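GntR-family protein transcriptional regulator (PDB 3F8M) represses the phnDCE phosphate-uptake operon when phosphate is available, acting as a GntR-family DNA-binding transcriptional regulator with a winged helix-turn-helix and a UTRA domain. Local coordinates at residues T147-A151 and Q152-G156. Numbering follows the deposited sequence.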
ATOM      1  N   THR A 147     -14.285  -7.050 -10.255  1.00 13.72           N
ATOM      2  CA  THR A 147     -14.001  -6.161 -11.367  1.00 13.55           C
ATOM      3  C   THR A 147     -15.349  -5.820 -11.997  1.00 13.19           C
ATOM      4  O   THR A 147     -16.097  -6.722 -12.306  1.00 14.68           O
ATOM      5  CB  THR A 147     -13.122  -6.824 -12.419  1.00 14.37           C
ATOM      6  OG1 THR A 147     -11.860  -7.206 -11.817  1.00 16.34           O
ATOM      7  CG2 THR A 147     -12.813  -5.854 -13.606  1.00 15.31           C
ATOM      8  N   LYS A 148     -15.651  -4.533 -12.093  1.00 14.46           N
ATOM      9  CA  LYS A 148     -16.886  -4.063 -12.776  1.00 14.84           C
ATOM     10  C   LYS A 148     -16.479  -3.537 -14.136  1.00 15.01           C
ATOM     11  O   LYS A 148     -15.636  -2.669 -14.238  1.00 16.81           O
ATOM     12  CB  LYS A 148     -17.554  -2.953 -11.978  1.00 14.82           C
ATOM     13  CG  LYS A 148     -18.176  -3.508 -10.721  1.00 17.04           C
ATOM     14  CD  LYS A 148     -18.674  -2.408  -9.836  1.00 18.27           C
ATOM     15  CE  LYS A 148     -19.129  -3.028  -8.508  1.00 22.52           C
ATOM     16  NZ  LYS A 148     -19.829  -1.993  -7.683  1.00 26.27           N
ATOM     17  N   LEU A 149     -17.110  -4.044 -15.186  1.00 15.30           N
ATOM     18  CA  LEU A 149     -16.729  -3.708 -16.541  1.00 15.19           C
ATOM     19  C   LEU A 149     -17.957  -3.109 -17.230  1.00 15.68           C
ATOM     20  O   LEU A 149     -19.061  -3.575 -16.988  1.00 15.75           O
ATOM     21  CB  LEU A 149     -16.372  -4.997 -17.302  1.00 14.84           C
ATOM     22  CG  LEU A 149     -15.200  -5.852 -16.773  1.00 13.38           C
ATOM     23  CD1 LEU A 149     -15.171  -7.241 -17.416  1.00 20.93           C
ATOM     24  CD2 LEU A 149     -13.902  -5.048 -17.095  1.00 15.79           C
ATOM     25  N   PRO A 150     -17.747  -2.095 -18.085  1.00 17.26           N
ATOM     26  CA  PRO A 150     -18.852  -1.652 -18.957  1.00 17.68           C
ATOM     27  C   PRO A 150     -19.144  -2.771 -19.975  1.00 18.07           C
ATOM     28  O   PRO A 150     -18.282  -3.072 -20.808  1.00 19.34           O
ATOM     29  CB  PRO A 150     -18.288  -0.374 -19.610  1.00 17.37           C
ATOM     30  CG  PRO A 150     -16.762  -0.566 -19.613  1.00 18.83           C
ATOM     31  CD  PRO A 150     -16.525  -1.306 -18.273  1.00 16.07           C
ATOM     32  N   ALA A 151     -20.283  -3.447 -19.815  1.00 19.37           N
ATOM     33  CA  ALA A 151     -20.601  -4.704 -20.531  1.00 19.75           C
ATOM     34  C   ALA A 151     -20.570  -4.523 -22.024  1.00 22.01           C
ATOM     35  O   ALA A 151     -20.196  -5.454 -22.757  1.00 21.17           O
ATOM     36  CB  ALA A 151     -21.967  -5.215 -20.150  1.00 20.52           C
ATOM     37  N   GLN A 152     -20.961  -3.326 -22.470  1.00 22.54           N
ATOM     38  CA  GLN A 152     -21.002  -2.982 -23.910  0.70 23.78           C
ATOM     39  C   GLN A 152     -19.649  -3.081 -24.576  1.00 23.58           C
ATOM     40  O   GLN A 152     -19.529  -3.386 -25.762  1.00 23.35           O
ATOM     41  CB  GLN A 152     -21.635  -1.597 -24.119  0.70 24.38           C
ATOM     42  CG  GLN A 152     -23.118  -1.661 -23.792  0.70 27.75           C
ATOM     43  CD  GLN A 152     -23.972  -0.629 -24.484  0.70 31.48           C
ATOM     44  OE1 GLN A 152     -23.651   0.572 -24.512  0.70 33.17           O
ATOM     45  NE2 GLN A 152     -25.100  -1.087 -25.021  0.70 32.73           N
ATOM     46  N   ARG A 153     -18.600  -2.799 -23.806  1.00 22.11           N
ATOM     47  CA  ARG A 153     -17.234  -2.864 -24.344  1.00 21.73           C
ATOM     48  C   ARG A 153     -16.715  -4.280 -24.597  1.00 21.20           C
ATOM     49  O   ARG A 153     -15.722  -4.442 -25.297  1.00 20.56           O
ATOM     50  CB  ARG A 153     -16.213  -2.150 -23.455  1.00 22.05           C
ATOM     51  CG  ARG A 153     -16.363  -0.604 -23.318  1.00 21.66           C
ATOM     52  CD  ARG A 153     -15.027   0.003 -22.891  1.00 23.35           C
ATOM     53  NE  ARG A 153     -14.023  -0.146 -23.939  1.00 23.15           N
ATOM     54  CZ  ARG A 153     -12.801   0.366 -23.916  1.00 24.25           C
ATOM     55  NH1 ARG A 153     -12.376   1.086 -22.878  1.00 25.80           N
ATOM     56  NH2 ARG A 153     -11.990   0.160 -24.948  1.00 25.49           N
ATOM     57  N   TYR A 154     -17.354  -5.292 -24.022  1.00 19.65           N
ATOM     58  CA  TYR A 154     -16.778  -6.659 -24.056  1.00 20.63           C
ATOM     59  C   TYR A 154     -17.752  -7.750 -24.463  1.00 20.21           C
ATOM     60  O   TYR A 154     -17.977  -8.692 -23.718  1.00 18.76           O
ATOM     61  CB  TYR A 154     -16.121  -7.021 -22.688  1.00 19.42           C
ATOM     62  CG  TYR A 154     -15.194  -5.945 -22.189  1.00 20.59           C
ATOM     63  CD1 TYR A 154     -13.942  -5.749 -22.769  1.00 20.52           C
ATOM     64  CD2 TYR A 154     -15.571  -5.124 -21.117  1.00 17.16           C
ATOM     65  CE1 TYR A 154     -13.085  -4.746 -22.301  1.00 21.81           C
ATOM     66  CE2 TYR A 154     -14.721  -4.124 -20.642  1.00 20.60           C
ATOM     67  CZ  TYR A 154     -13.486  -3.930 -21.258  1.00 20.53           C
ATOM     68  OH  TYR A 154     -12.641  -2.953 -20.782  1.00 20.69           O
ATOM     69  N   PRO A 155     -18.337  -7.662 -25.683  1.00 21.05           N
ATOM     70  CA  PRO A 155     -19.240  -8.756 -26.020  1.00 20.17           C
ATOM     71  C   PRO A 155     -18.505 -10.100 -26.065  1.00 21.11           C
ATOM     72  O   PRO A 155     -17.313 -10.193 -26.436  1.00 20.79           O
ATOM     73  CB  PRO A 155     -19.805  -8.365 -27.429  1.00 21.28           C
ATOM     74  CG  PRO A 155     -18.788  -7.457 -27.989  1.00 21.16           C
ATOM     75  CD  PRO A 155     -18.185  -6.695 -26.778  1.00 22.36           C
ATOM     76  N   GLY A 156     -19.214 -11.126 -25.643  1.00 20.75           N
ATOM     77  CA  GLY A 156     -18.741 -12.490 -25.677  1.00 21.68           C
ATOM     78  C   GLY A 156     -17.764 -12.797 -24.540  1.00 22.88           C
ATOM     79  O   GLY A 156     -17.286 -13.922 -24.431  1.00 23.27           O
TER
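The ring of Tyr154 lies against Leu149 and Pro150, at the end of the strand from which the chain has just turned away. Its CE2 lies 3.8 Å from Leu149 CD2, the two side chains crossing at about a right angle, and Pro150 CD approaches the same carbon more loosely. The ring's CD2 comes within 3.4 Å of Pro150 O, reached obliquely. Torsion about CA-CB (chi1 -49°) sets the tyrosine CG beside its own backbone N and anti to the carbonyl carbon, which lets the ring lie against these two residues. Pro150 and Arg153 run side by side, with the proline CG 3.7 Å from Arg153 CG: the methylenes CG and CD of Arg153 give an apolar surface for the puckered proline ring, leaving the charged end to reach farther out. Arg153 CB also sits 3.7 Å above the centre of the Tyr154 ring plane.

Two backbone bonds hold the chain reversal. Arg153 N donates to Pro150 O at 3.0 Å, and Tyr154 N donates to Ala151 O at 3.1 Å, the latter the straighter at 161°. They make two overlapping i to i+3 turns, a short 3-10 segment over 151-153 that follows strand 140-150 of the antiparallel UTRA-domain sheet and leads toward helix 157-160. Proline fits the strand's end, having no N-H to offer a neighbouring strand, while small Ala151 packs on Pro127.

Farther out, the chain of Arg153 bends at chi3 (66°), and its guanidinium forms a salt bridge with Asp215 through NH2 and a hydrogen bond to Ala220 O through NH1. Tyr154 OH bonds to Ile221 O, giving this buried ring a polar partner at its far end, while Ile171 and Ile176 pack against its side chain.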